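Poly(A) RNA polymerase GLD2 (Rattus norvegicus, PDB 6LBK) probably adds successive AMP units from ATP to the 3' ends of selected cytoplasmic mRNAs, and single nucleotides to certain microRNAs. Local coordinates at residues A[324-329]-A[339-344]; A[225-230]-A[335-340]; A[232-237]-A[305-310]. The protein carries 1 engineered substitution. One frame throughout, in Å; residues are numbered along the deposited sequence.

How the interactions relate
Interaction 3 is the buried one: helix 226-239 rests on strand 303-306 through aliphatic groups and one histidine face, with no hydrogen bond crossing. Interaction 2 uses the start of the same helix and is only partly buried, although of the three it lies nearest the centre of the molecule; there two hydroxyls meet. Interaction 1 sits furthest out, partly exposed; it mixes a tyrosine edge, backbone carbonyls and a weak lysine bond. Strands 328-329 and 303-306 are neighbours in one sheet, which ties interactions 1 and 3. Interactions 1 and 2 share Arg339 and Ala340, and Asn336 bridges them by bonding to Ile326 and Val328.

Interaction 1: residues A[324-329]-A[339-344]; sequences KYICVE and RAVHEK
Tyr325 lies against the backbone of Val341 to Lys344, its CB directed toward that segment, and the contact is easiest to read by walking along the side chain. CB lies 4.2 Å from Val341 O. With CG anti to the carbonyl carbon (chi1 -64°), the ring comes to lie with its edge along the chain that runs from Val341 to Lys344. CD2 comes to 3.8 Å from Val341 O, on an oblique approach. One atom further out, CE2 meets the backbone at the ring edge, 3.4 Å from Glu343 C, with Lys344 N also close to the ring plane. CZ then reaches Lys344 N at 3.8 Å. The hydroxyl at the tip is modelled too close to the Lys344 side chain, and its exact position is doubtful. Segment 324-329 belongs to the PAP-associated region of the polymerase, and 339-344 to the loop between strand 328-329 and helix 344-363: Glu343 takes the N-cap position and Lys344 begins the helix. Tyr325 also stacks on Phe347 in the first turn of that helix. Beside the tyrosine, Ile326 and Val341 make a small apolar touch, CD1 to CG1 at 4.2 Å. At the other end of the contact, bends in the Lys324 chain, at chi2 and chi3 (-47° and -86°) among them, bring the amine to the loop; NZ gives a weak hydrogen bond to Arg339 O at 3.4 Å, while CE lies 3.8 Å from Arg339 CG. The two positive groups stay apart, and the Arg339 guanidinium turns to a salt bridge with Glu320.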
ATOM      1  N   LYS A 324      -1.325  19.143  10.252  1.00122.70           N
ATOM      2  CA  LYS A 324      -0.819  18.254   9.185  1.00111.72           C
ATOM      3  C   LYS A 324      -0.923  18.879   7.806  1.00112.04           C
ATOM      4  O   LYS A 324      -1.929  19.512   7.515  1.00115.03           O
ATOM      5  CB  LYS A 324      -1.724  17.037   9.083  1.00105.25           C
ATOM      6  CG  LYS A 324      -2.099  16.424  10.409  1.00106.30           C
ATOM      7  CD  LYS A 324      -0.929  16.236  11.314  1.00106.84           C
ATOM      8  CE  LYS A 324      -0.204  14.936  11.076  1.00105.20           C
ATOM      9  NZ  LYS A 324       1.260  15.119  11.195  1.00109.64           N
ATOM     10  N   TYR A 325       0.056  18.571   6.967  1.00107.27           N
ATOM     11  CA  TYR A 325       0.057  19.006   5.555  1.00108.00           C
ATOM     12  C   TYR A 325      -0.825  18.072   4.719  1.00 98.37           C
ATOM     13  O   TYR A 325      -1.597  18.569   3.932  1.00100.86           O
ATOM     14  CB  TYR A 325       1.477  18.921   5.031  1.00105.42           C
ATOM     15  CG  TYR A 325       2.449  19.846   5.696  1.00105.96           C
ATOM     16  CD1 TYR A 325       2.062  21.092   6.122  1.00111.10           C
ATOM     17  CD2 TYR A 325       3.772  19.495   5.833  1.00103.96           C
ATOM     18  CE1 TYR A 325       2.970  21.962   6.691  1.00117.52           C
ATOM     19  CE2 TYR A 325       4.697  20.345   6.400  1.00108.70           C
ATOM     20  CZ  TYR A 325       4.287  21.585   6.827  1.00116.30           C
ATOM     21  OH  TYR A 325       5.187  22.426   7.394  1.00129.24           O
ATOM     22  N   ILE A 326      -0.776  16.764   4.952  1.00 90.61           N
ATOM     23  CA  ILE A 326      -1.512  15.818   4.131  1.00 82.80           C
ATOM     24  C   ILE A 326      -2.370  14.980   5.072  1.00 86.88           C
ATOM     25  O   ILE A 326      -1.899  14.557   6.136  1.00 83.49           O
ATOM     26  CB  ILE A 326      -0.557  14.941   3.293  1.00 78.46           C
ATOM     27  CG1 ILE A 326       0.385  15.817   2.468  1.00 77.85           C
ATOM     28  CG2 ILE A 326      -1.320  14.012   2.332  1.00 78.30           C
ATOM     29  CD1 ILE A 326       1.246  15.048   1.517  1.00 72.53           C
ATOM     30  N   CYS A 327      -3.650  14.824   4.721  1.00 88.30           N
ATOM     31  CA  CYS A 327      -4.638  14.112   5.538  1.00 86.04           C
ATOM     32  C   CYS A 327      -5.312  13.015   4.713  1.00 90.26           C
ATOM     33  O   CYS A 327      -6.190  13.307   3.901  1.00 96.23           O
ATOM     34  CB  CYS A 327      -5.681  15.066   6.091  1.00 89.44           C
ATOM     35  SG  CYS A 327      -5.041  16.287   7.218  1.00106.12           S
ATOM     36  N   VAL A 328      -4.930  11.761   4.932  1.00 77.51           N
ATOM     37  CA  VAL A 328      -5.574  10.600   4.317  1.00 70.48           C
ATOM     38  C   VAL A 328      -6.193   9.736   5.430  1.00 72.78           C
ATOM     39  O   VAL A 328      -5.492   9.322   6.356  1.00 78.37           O
ATOM     40  CB  VAL A 328      -4.575   9.795   3.479  1.00 64.98           C
ATOM     41  CG1 VAL A 328      -5.281   8.706   2.708  1.00 71.78           C
ATOM     42  CG2 VAL A 328      -3.784  10.711   2.580  1.00 64.37           C
ATOM     43  N   GLU A 329      -7.511   9.527   5.382  1.00 73.67           N
ATOM     44  CA  GLU A 329      -8.214   8.798   6.435  1.00 76.08           C
ATOM     45  C   GLU A 329      -8.003   7.292   6.270  1.00 88.75           C
ATOM     46  O   GLU A 329      -8.323   6.726   5.220  1.00 90.51           O
ATOM     47  CB  GLU A 329      -9.707   9.121   6.420  1.00 79.95           C
ATOM     48  CG  GLU A 329     -10.511   8.464   7.550  1.00 83.48           C
ATOM     49  CD  GLU A 329     -12.040   8.555   7.366  1.00 90.83           C
ATOM     50  OE1 GLU A 329     -12.754   8.926   8.336  1.00 96.90           O
ATOM     51  OE2 GLU A 329     -12.538   8.243   6.262  1.00 94.20           O
ATOM     52  N   ARG A 339       0.702  10.962   8.022  1.00 75.43           N
ATOM     53  CA  ARG A 339       1.199  11.643   9.208  1.00 87.21           C
ATOM     54  C   ARG A 339       2.709  11.827   9.179  1.00 85.70           C
ATOM     55  O   ARG A 339       3.222  12.725   9.850  1.00 91.50           O
ATOM     56  CB  ARG A 339       0.773  10.842  10.435  1.00102.69           C
ATOM     57  CG  ARG A 339       1.114  11.432  11.787  1.00130.61           C
ATOM     58  CD  ARG A 339       0.467  10.612  12.925  1.00144.00           C
ATOM     59  NE  ARG A 339      -0.918  10.996  13.208  1.00144.05           N
ATOM     60  CZ  ARG A 339      -1.957  10.161  13.213  1.00135.24           C
ATOM     61  NH1 ARG A 339      -1.780   8.869  12.961  1.00129.63           N
ATOM     62  NH2 ARG A 339      -3.177  10.620  13.480  1.00129.79           N
ATOM     63  N   ALA A 340       3.427  10.994   8.417  1.00 81.99           N
ATOM     64  CA  ALA A 340       4.877  11.095   8.312  1.00 85.71           C
ATOM     65  C   ALA A 340       5.336  12.342   7.568  1.00 93.13           C
ATOM     66  O   ALA A 340       6.512  12.700   7.662  1.00103.31           O
ATOM     67  CB  ALA A 340       5.431   9.857   7.604  1.00 84.68           C
ATOM     68  N   VAL A 341       4.464  12.994   6.806  1.00 87.97           N
ATOM     69  CA  VAL A 341       4.840  14.201   6.076  1.00 88.07           C
ATOM     70  C   VAL A 341       4.616  15.380   7.019  1.00100.09           C
ATOM     71  O   VAL A 341       3.516  15.926   7.112  1.00105.79           O
ATOM     72  CB  VAL A 341       4.056  14.351   4.783  1.00 78.95           C
ATOM     73  CG1 VAL A 341       4.522  15.603   4.057  1.00 83.99           C
ATOM     74  CG2 VAL A 341       4.199  13.108   3.928  1.00 71.40           C
ATOM     75  N   HIS A 342       5.678  15.787   7.722  1.00 98.06           N
ATOM     76  CA  HIS A 342       5.566  16.861   8.697  1.00108.28           C
ATOM     77  C   HIS A 342       6.553  18.015   8.511  1.00115.31           C
ATOM     78  O   HIS A 342       6.473  18.997   9.257  1.00121.32           O
ATOM     79  CB  HIS A 342       5.664  16.298  10.126  1.00114.49           C
ATOM     80  CG  HIS A 342       6.991  15.693  10.469  1.00119.32           C
ATOM     81  ND1 HIS A 342       8.187  16.363  10.327  1.00125.00           N
ATOM     82  CD2 HIS A 342       7.298  14.479  10.984  1.00117.92           C
ATOM     83  CE1 HIS A 342       9.175  15.582  10.725  1.00124.68           C
ATOM     84  NE2 HIS A 342       8.663  14.435  11.133  1.00120.14           N
ATOM     85  N   GLU A 343       7.471  17.934   7.547  1.00115.52           N
ATOM     86  CA  GLU A 343       8.425  19.005   7.266  1.00120.70           C
ATOM     87  C   GLU A 343       7.983  19.752   6.007  1.00124.55           C
ATOM     88  O   GLU A 343       7.622  19.119   5.011  1.00121.95           O
ATOM     89  CB  GLU A 343       9.839  18.430   7.094  1.00116.64           C
ATOM     90  CG  GLU A 343      10.293  17.545   8.268  1.00118.07           C
ATOM     91  CD  GLU A 343      11.633  16.828   8.054  1.00114.88           C
ATOM     92  OE1 GLU A 343      11.619  15.638   7.652  1.00108.47           O
ATOM     93  OE2 GLU A 343      12.694  17.439   8.310  1.00116.55           O
ATOM     94  N   LYS A 344       7.986  21.097   6.065  1.00118.46           N
ATOM     95  CA  LYS A 344       7.566  21.905   4.915  1.00107.55           C
ATOM     96  C   LYS A 344       8.347  21.522   3.666  1.00101.68           C
ATOM     97  O   LYS A 344       7.759  21.188   2.637  1.00 96.04           O
ATOM     98  CB  LYS A 344       7.747  23.391   5.204  1.00113.55           C
ATOM     99  CG  LYS A 344       6.932  23.918   6.365  1.00126.53           C
ATOM    100  CD  LYS A 344       7.294  25.385   6.742  1.00129.08           C
ATOM    101  CE  LYS A 344       6.695  25.790   8.096  1.00122.41           C
ATOM    102  NZ  LYS A 344       6.915  27.223   8.448  1.00125.68           N
TER

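Interaction 2: residues A[225-230]-A[335-340]; sequences SSYSLV and TNTARA
Ser228 OG and Thr337 OG1 are hydrogen-bonded at 2.7 Å, and either could be the donor. Both torsions matter here. Ser228 keeps its hydroxyl beside its own backbone N (chi1 -69°), while Thr337 tucks OG1 between its backbone N and carbonyl carbon (chi1 69°), which leaves CG2 for the tyrosine side of the contact. That methyl lies 4.0 Å from Tyr227 CD2 on an oblique approach, the two side chains crossing at about a right angle. Buried Ser228 OG has a second mate, Ser225 OG at 2.9 Å, again with the proton's direction open, so two hydroxyls grip it. From the turn, Ala338 brings its CB to 3.7 Å from Ser228 OG. The threonine is presented by a type I beta turn from Asn336 to Arg339, inside which Asn336 OD1 takes the N-H of Ala338 at 3.1 Å, the donor well above the carbonyl plane. Tyr227 OH is hydrogen-bonded to Glu330 OE2, and the Tyr227 side chain lies about 9 Å from that of Asp111, a probable catalytic magnesium ligand. An Asx turn thus faces a helix N-terminus with Ser225 at the N-cap, with Tyr227 on the side of the probable catalytic metal site.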
ATOM      1  N   SER A 225       3.809   7.392   2.397  1.00 60.46           N
ATOM      2  CA  SER A 225       3.822   5.948   2.533  1.00 62.68           C
ATOM      3  C   SER A 225       3.134   5.303   1.339  1.00 57.78           C
ATOM      4  O   SER A 225       2.276   5.906   0.688  1.00 53.57           O
ATOM      5  CB  SER A 225       3.134   5.508   3.829  1.00 64.44           C
ATOM      6  OG  SER A 225       1.751   5.788   3.794  1.00 66.67           O
ATOM      7  N   SER A 226       3.526   4.054   1.058  1.00 54.05           N
ATOM      8  CA  SER A 226       2.903   3.316  -0.031  1.00 45.72           C
ATOM      9  C   SER A 226       1.403   3.237   0.173  1.00 51.25           C
ATOM     10  O   SER A 226       0.629   3.345  -0.788  1.00 51.41           O
ATOM     11  CB  SER A 226       3.493   1.917  -0.108  1.00 52.28           C
ATOM     12  OG  SER A 226       4.750   1.938  -0.757  1.00 67.87           O
ATOM     13  N   TYR A 227       0.979   3.043   1.428  1.00 56.53           N
ATOM     14  CA  TYR A 227      -0.444   2.969   1.745  1.00 53.41           C
ATOM     15  C   TYR A 227      -1.137   4.297   1.465  1.00 49.98           C
ATOM     16  O   TYR A 227      -2.267   4.317   0.961  1.00 55.08           O
ATOM     17  CB  TYR A 227      -0.626   2.553   3.201  1.00 42.27           C
ATOM     18  CG  TYR A 227      -2.033   2.190   3.636  1.00 41.99           C
ATOM     19  CD1 TYR A 227      -2.895   1.494   2.793  1.00 37.33           C
ATOM     20  CD2 TYR A 227      -2.484   2.502   4.924  1.00 50.34           C
ATOM     21  CE1 TYR A 227      -4.182   1.134   3.211  1.00 50.86           C
ATOM     22  CE2 TYR A 227      -3.764   2.149   5.352  1.00 52.92           C
ATOM     23  CZ  TYR A 227      -4.609   1.455   4.486  1.00 52.37           C
ATOM     24  OH  TYR A 227      -5.876   1.087   4.911  1.00 50.67           O
ATOM     25  N   SER A 228      -0.482   5.417   1.794  1.00 52.31           N
ATOM     26  CA  SER A 228      -1.056   6.718   1.463  1.00 47.68           C
ATOM     27  C   SER A 228      -1.267   6.849  -0.031  1.00 48.83           C
ATOM     28  O   SER A 228      -2.343   7.247  -0.484  1.00 55.70           O
ATOM     29  CB  SER A 228      -0.151   7.834   1.952  1.00 47.58           C
ATOM     30  OG  SER A 228      -0.158   7.883   3.361  1.00 60.01           O
ATOM     31  N   LEU A 229      -0.252   6.484  -0.817  1.00 50.09           N
ATOM     32  CA  LEU A 229      -0.368   6.567  -2.271  1.00 44.91           C
ATOM     33  C   LEU A 229      -1.502   5.699  -2.784  1.00 47.44           C
ATOM     34  O   LEU A 229      -2.273   6.126  -3.643  1.00 61.52           O
ATOM     35  CB  LEU A 229       0.933   6.151  -2.941  1.00 44.96           C
ATOM     36  CG  LEU A 229       1.994   7.164  -3.284  1.00 48.46           C
ATOM     37  CD1 LEU A 229       3.100   6.365  -3.869  1.00 45.14           C
ATOM     38  CD2 LEU A 229       1.459   8.163  -4.300  1.00 54.17           C
ATOM     39  N   VAL A 230      -1.537   4.435  -2.364  1.00 41.24           N
ATOM     40  CA  VAL A 230      -2.587   3.515  -2.793  1.00 34.78           C
ATOM     41  C   VAL A 230      -3.938   4.102  -2.493  1.00 35.04           C
ATOM     42  O   VAL A 230      -4.860   4.008  -3.301  1.00 56.69           O
ATOM     43  CB  VAL A 230      -2.424   2.128  -2.127  1.00 47.37           C
ATOM     44  CG1 VAL A 230      -3.572   1.234  -2.531  1.00 36.26           C
ATOM     45  CG2 VAL A 230      -1.118   1.485  -2.558  1.00 45.66           C
ATOM     46  N   THR A 335      -7.366   7.737  11.428  1.00 98.64           N
ATOM     47  CA  THR A 335      -6.021   8.261  11.640  1.00 86.98           C
ATOM     48  C   THR A 335      -5.409   8.657  10.297  1.00 82.38           C
ATOM     49  O   THR A 335      -5.814   8.174   9.236  1.00 78.52           O
ATOM     50  CB  THR A 335      -5.122   7.244  12.388  1.00 92.21           C
ATOM     51  OG1 THR A 335      -5.145   5.974  11.725  1.00 87.93           O
ATOM     52  CG2 THR A 335      -5.543   7.048  13.840  1.00 91.71           C
ATOM     53  N   ASN A 336      -4.410   9.538  10.363  1.00 83.34           N
ATOM     54  CA  ASN A 336      -3.755  10.103   9.185  1.00 80.18           C
ATOM     55  C   ASN A 336      -2.623   9.187   8.726  1.00 88.24           C
ATOM     56  O   ASN A 336      -1.621   9.042   9.432  1.00 89.97           O
ATOM     57  CB  ASN A 336      -3.212  11.495   9.489  1.00 84.48           C
ATOM     58  CG  ASN A 336      -2.592  12.158   8.272  1.00 84.87           C
ATOM     59  OD1 ASN A 336      -2.790  11.717   7.137  1.00 80.37           O
ATOM     60  ND2 ASN A 336      -1.845  13.230   8.498  1.00 89.36           N
ATOM     61  N   THR A 337      -2.777   8.568   7.542  1.00 78.62           N
ATOM     62  CA  THR A 337      -1.738   7.678   7.036  1.00 65.81           C
ATOM     63  C   THR A 337      -0.503   8.437   6.570  1.00 70.48           C
ATOM     64  O   THR A 337       0.612   7.890   6.614  1.00 65.86           O
ATOM     65  CB  THR A 337      -2.274   6.844   5.879  1.00 65.03           C
ATOM     66  OG1 THR A 337      -2.500   7.717   4.760  1.00 74.01           O
ATOM     67  CG2 THR A 337      -3.552   6.122   6.268  1.00 62.66           C
ATOM     68  N   ALA A 338      -0.671   9.677   6.107  1.00 70.23           N
ATOM     69  CA  ALA A 338       0.439  10.503   5.654  1.00 67.52           C
ATOM     70  C   ALA A 338       1.002  11.346   6.785  1.00 72.84           C
ATOM     71  O   ALA A 338       1.701  12.338   6.533  1.00 80.44           O
ATOM     72  CB  ALA A 338       0.012  11.401   4.492  1.00 67.38           C
ATOM     73  N   ARG A 339       0.702  10.962   8.022  1.00 75.43           N
ATOM     74  CA  ARG A 339       1.199  11.643   9.208  1.00 87.21           C
ATOM     75  C   ARG A 339       2.709  11.827   9.179  1.00 85.70           C
ATOM     76  O   ARG A 339       3.222  12.725   9.850  1.00 91.50           O
ATOM     77  CB  ARG A 339       0.773  10.842  10.435  1.00102.69           C
ATOM     78  CG  ARG A 339       1.114  11.432  11.787  1.00130.61           C
ATOM     79  CD  ARG A 339       0.467  10.612  12.925  1.00144.00           C
ATOM     80  NE  ARG A 339      -0.918  10.996  13.208  1.00144.05           N
ATOM     81  CZ  ARG A 339      -1.957  10.161  13.213  1.00135.24           C
ATOM     82  NH1 ARG A 339      -1.780   8.869  12.961  1.00129.63           N
ATOM     83  NH2 ARG A 339      -3.177  10.620  13.480  1.00129.79           N
ATOM     84  N   ALA A 340       3.427  10.994   8.417  1.00 81.99           N
ATOM     85  CA  ALA A 340       4.877  11.095   8.312  1.00 85.71           C
ATOM     86  C   ALA A 340       5.336  12.342   7.568  1.00 93.13           C
ATOM     87  O   ALA A 340       6.512  12.700   7.662  1.00103.31           O
ATOM     88  CB  ALA A 340       5.431   9.857   7.604  1.00 84.68           C
TER

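Interaction 3: residues A[232-237]-A[305-310]; sequences MVLHYL and ISVREA
Ile305 lies across the imidazole of His235, and these two residues have the most surface buried here. CG1 sits over the centre of one ring face, 3.9 Å from the centroid and 12° off the ring normal, a clean CH-pi contact. The other branch, CG2, presses on the root of the same side chain at 3.5 Å from His235 CB. His235 carries CG anti to its backbone N (chi1 170°), which sets the ring face-on to Ile305, and NE2 is hydrogen-bonded to Tyr293 OH. Beyond CG1, the Ile305 CD1 methyl reaches Met232 CG at 4.0 Å, one helical turn back. Here helix 226-239 packs on strand 303-306, the middle strand of a three-stranded mixed sheet in the PAP-associated part, with Tyr294 of helix 283-297 touching both His235 and Ile305. With an alanine in place of His235, the Ile305 methylene would probably lose the face it rests on, and Tyr293 OH its nitrogen partner. Val307, just past the strand, is the third main contributor. Its CG2 methyl settles against the helix backbone, 4.0 Å from His235 N and 4.1 Å from Leu234 CB; Tyr193 touches the side chains of both Val307 and Leu234. Between the two aliphatic residues Ser306, its CB directed away from the helix, accepts the N-H of Glu309 at OG, 2.9 Å, an ST motif, and the same hydroxyl bonds to Glu329.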
ATOM      1  N   MET A 232      -4.564   7.199  -2.301  1.00 54.08           N
ATOM      2  CA  MET A 232      -4.746   8.387  -3.125  1.00 51.20           C
ATOM      3  C   MET A 232      -5.134   8.018  -4.558  1.00 52.87           C
ATOM      4  O   MET A 232      -6.010   8.656  -5.159  1.00 44.46           O
ATOM      5  CB  MET A 232      -3.474   9.213  -3.109  1.00 48.34           C
ATOM      6  CG  MET A 232      -3.268  10.031  -1.842  1.00 49.73           C
ATOM      7  SD  MET A 232      -1.537  10.587  -1.703  1.00 64.22           S
ATOM      8  CE  MET A 232      -1.335  11.634  -3.126  1.00 54.52           C
ATOM      9  N   VAL A 233      -4.469   7.001  -5.120  1.00 46.46           N
ATOM     10  CA  VAL A 233      -4.885   6.429  -6.400  1.00 37.51           C
ATOM     11  C   VAL A 233      -6.337   5.981  -6.325  1.00 46.03           C
ATOM     12  O   VAL A 233      -7.138   6.313  -7.199  1.00 53.38           O
ATOM     13  CB  VAL A 233      -3.967   5.262  -6.805  1.00 36.91           C
ATOM     14  CG1 VAL A 233      -4.393   4.689  -8.122  1.00 40.90           C
ATOM     15  CG2 VAL A 233      -2.540   5.685  -6.882  1.00 34.95           C
ATOM     16  N   LEU A 234      -6.688   5.175  -5.305  1.00 59.55           N
ATOM     17  CA  LEU A 234      -8.072   4.701  -5.185  1.00 62.40           C
ATOM     18  C   LEU A 234      -9.052   5.864  -5.029  1.00 62.44           C
ATOM     19  O   LEU A 234     -10.143   5.838  -5.607  1.00 70.30           O
ATOM     20  CB  LEU A 234      -8.230   3.706  -4.022  1.00 53.99           C
ATOM     21  CG  LEU A 234      -7.467   2.366  -3.949  1.00 54.10           C
ATOM     22  CD1 LEU A 234      -7.971   1.564  -2.788  1.00 58.91           C
ATOM     23  CD2 LEU A 234      -7.615   1.526  -5.222  1.00 56.41           C
ATOM     24  N   HIS A 235      -8.682   6.904  -4.276  1.00 51.29           N
ATOM     25  CA  HIS A 235      -9.520   8.096  -4.193  1.00 60.22           C
ATOM     26  C   HIS A 235      -9.683   8.765  -5.566  1.00 64.92           C
ATOM     27  O   HIS A 235     -10.798   9.154  -5.951  1.00 71.50           O
ATOM     28  CB  HIS A 235      -8.920   9.062  -3.182  1.00 61.33           C
ATOM     29  CG  HIS A 235      -9.559  10.408  -3.190  1.00 57.32           C
ATOM     30  ND1 HIS A 235     -10.770  10.656  -2.590  1.00 60.60           N
ATOM     31  CD2 HIS A 235      -9.185  11.564  -3.779  1.00 62.53           C
ATOM     32  CE1 HIS A 235     -11.107  11.916  -2.784  1.00 67.19           C
ATOM     33  NE2 HIS A 235     -10.164  12.488  -3.509  1.00 67.02           N
ATOM     34  N   TYR A 236      -8.580   8.928  -6.313  1.00 52.48           N
ATOM     35  CA  TYR A 236      -8.672   9.526  -7.648  1.00 62.24           C
ATOM     36  C   TYR A 236      -9.633   8.731  -8.522  1.00 75.38           C
ATOM     37  O   TYR A 236     -10.475   9.310  -9.228  1.00 86.98           O
ATOM     38  CB  TYR A 236      -7.285   9.637  -8.335  1.00 50.81           C
ATOM     39  CG  TYR A 236      -7.393  10.092  -9.814  1.00 59.14           C
ATOM     40  CD1 TYR A 236      -7.890  11.366 -10.157  1.00 53.32           C
ATOM     41  CD2 TYR A 236      -7.018   9.240 -10.860  1.00 53.97           C
ATOM     42  CE1 TYR A 236      -8.016  11.771 -11.536  1.00 54.60           C
ATOM     43  CE2 TYR A 236      -7.138   9.646 -12.217  1.00 63.74           C
ATOM     44  CZ  TYR A 236      -7.640  10.895 -12.537  1.00 52.21           C
ATOM     45  OH  TYR A 236      -7.741  11.232 -13.842  1.00 66.05           O
ATOM     46  N   LEU A 237      -9.521   7.404  -8.485  1.00 68.92           N
ATOM     47  CA  LEU A 237     -10.433   6.554  -9.236  1.00 64.25           C
ATOM     48  C   LEU A 237     -11.858   6.634  -8.704  1.00 66.91           C
ATOM     49  O   LEU A 237     -12.801   6.392  -9.464  1.00 79.50           O
ATOM     50  CB  LEU A 237      -9.940   5.106  -9.206  1.00 55.13           C
ATOM     51  CG  LEU A 237      -8.593   4.753  -9.853  1.00 54.87           C
ATOM     52  CD1 LEU A 237      -8.260   3.246  -9.627  1.00 47.89           C
ATOM     53  CD2 LEU A 237      -8.569   5.123 -11.346  1.00 50.33           C
ATOM     54  N   ILE A 305      -8.744  12.780   2.463  1.00 73.11           N
ATOM     55  CA  ILE A 305      -9.131  11.761   1.496  1.00 72.48           C
ATOM     56  C   ILE A 305      -9.721  10.557   2.222  1.00 81.48           C
ATOM     57  O   ILE A 305      -9.041   9.916   3.038  1.00 81.62           O
ATOM     58  CB  ILE A 305      -7.915  11.355   0.657  1.00 69.90           C
ATOM     59  CG1 ILE A 305      -7.657  12.424  -0.420  1.00 70.18           C
ATOM     60  CG2 ILE A 305      -8.056   9.916   0.118  1.00 65.12           C
ATOM     61  CD1 ILE A 305      -6.193  12.557  -0.775  1.00 73.85           C
ATOM     62  N   SER A 306     -10.986  10.238   1.931  1.00 80.59           N
ATOM     63  CA  SER A 306     -11.686   9.146   2.598  1.00 73.81           C
ATOM     64  C   SER A 306     -12.082   8.117   1.539  1.00 85.88           C
ATOM     65  O   SER A 306     -13.079   8.303   0.825  1.00 93.33           O
ATOM     66  CB  SER A 306     -12.889   9.651   3.354  1.00 78.15           C
ATOM     67  OG  SER A 306     -13.669   8.557   3.786  1.00 79.16           O
ATOM     68  N   VAL A 307     -11.261   7.061   1.402  1.00 78.14           N
ATOM     69  CA  VAL A 307     -11.655   5.918   0.581  1.00 70.90           C
ATOM     70  C   VAL A 307     -12.880   5.226   1.182  1.00 84.54           C
ATOM     71  O   VAL A 307     -13.692   4.644   0.450  1.00 89.50           O
ATOM     72  CB  VAL A 307     -10.474   4.943   0.399  1.00 74.71           C
ATOM     73  CG1 VAL A 307     -10.956   3.602  -0.155  1.00 78.23           C
ATOM     74  CG2 VAL A 307      -9.387   5.539  -0.538  1.00 69.61           C
ATOM     75  N   ARG A 308     -13.030   5.251   2.513  1.00 79.79           N
ATOM     76  CA  ARG A 308     -14.220   4.649   3.107  1.00 80.75           C
ATOM     77  C   ARG A 308     -15.479   5.343   2.610  1.00 92.68           C
ATOM     78  O   ARG A 308     -16.506   4.694   2.376  1.00100.34           O
ATOM     79  CB  ARG A 308     -14.156   4.698   4.640  1.00 77.56           C
ATOM     80  CG  ARG A 308     -15.393   4.108   5.341  1.00 81.46           C
ATOM     81  CD  ARG A 308     -15.344   4.233   6.868  1.00 84.93           C
ATOM     82  NE  ARG A 308     -16.390   5.137   7.346  1.00113.91           N
ATOM     83  CZ  ARG A 308     -17.672   4.798   7.511  1.00116.94           C
ATOM     84  NH1 ARG A 308     -18.552   5.691   7.946  1.00116.30           N
ATOM     85  NH2 ARG A 308     -18.078   3.563   7.239  1.00119.23           N
ATOM     86  N   GLU A 309     -15.421   6.657   2.424  1.00 91.64           N
ATOM     87  CA  GLU A 309     -16.594   7.380   1.955  1.00 90.95           C
ATOM     88  C   GLU A 309     -16.621   7.537   0.443  1.00 83.25           C
ATOM     89  O   GLU A 309     -17.663   7.918  -0.096  1.00 85.35           O
ATOM     90  CB  GLU A 309     -16.633   8.761   2.605  1.00 90.37           C
ATOM     91  CG  GLU A 309     -16.955   8.714   4.067  1.00 99.59           C
ATOM     92  CD  GLU A 309     -16.765  10.051   4.724  1.00111.44           C
ATOM     93  OE1 GLU A 309     -17.536  10.987   4.425  1.00116.44           O
ATOM     94  OE2 GLU A 309     -15.803  10.178   5.511  1.00114.39           O
ATOM     95  N   ALA A 310     -15.529   7.167  -0.239  1.00 75.97           N
ATOM     96  CA  ALA A 310     -15.326   7.418  -1.670  1.00 83.79           C
ATOM     97  C   ALA A 310     -15.473   8.913  -1.975  1.00 90.54           C
ATOM     98  O   ALA A 310     -16.011   9.319  -3.014  1.00 86.20           O
ATOM     99  CB  ALA A 310     -16.270   6.576  -2.529  1.00 96.21           C
TER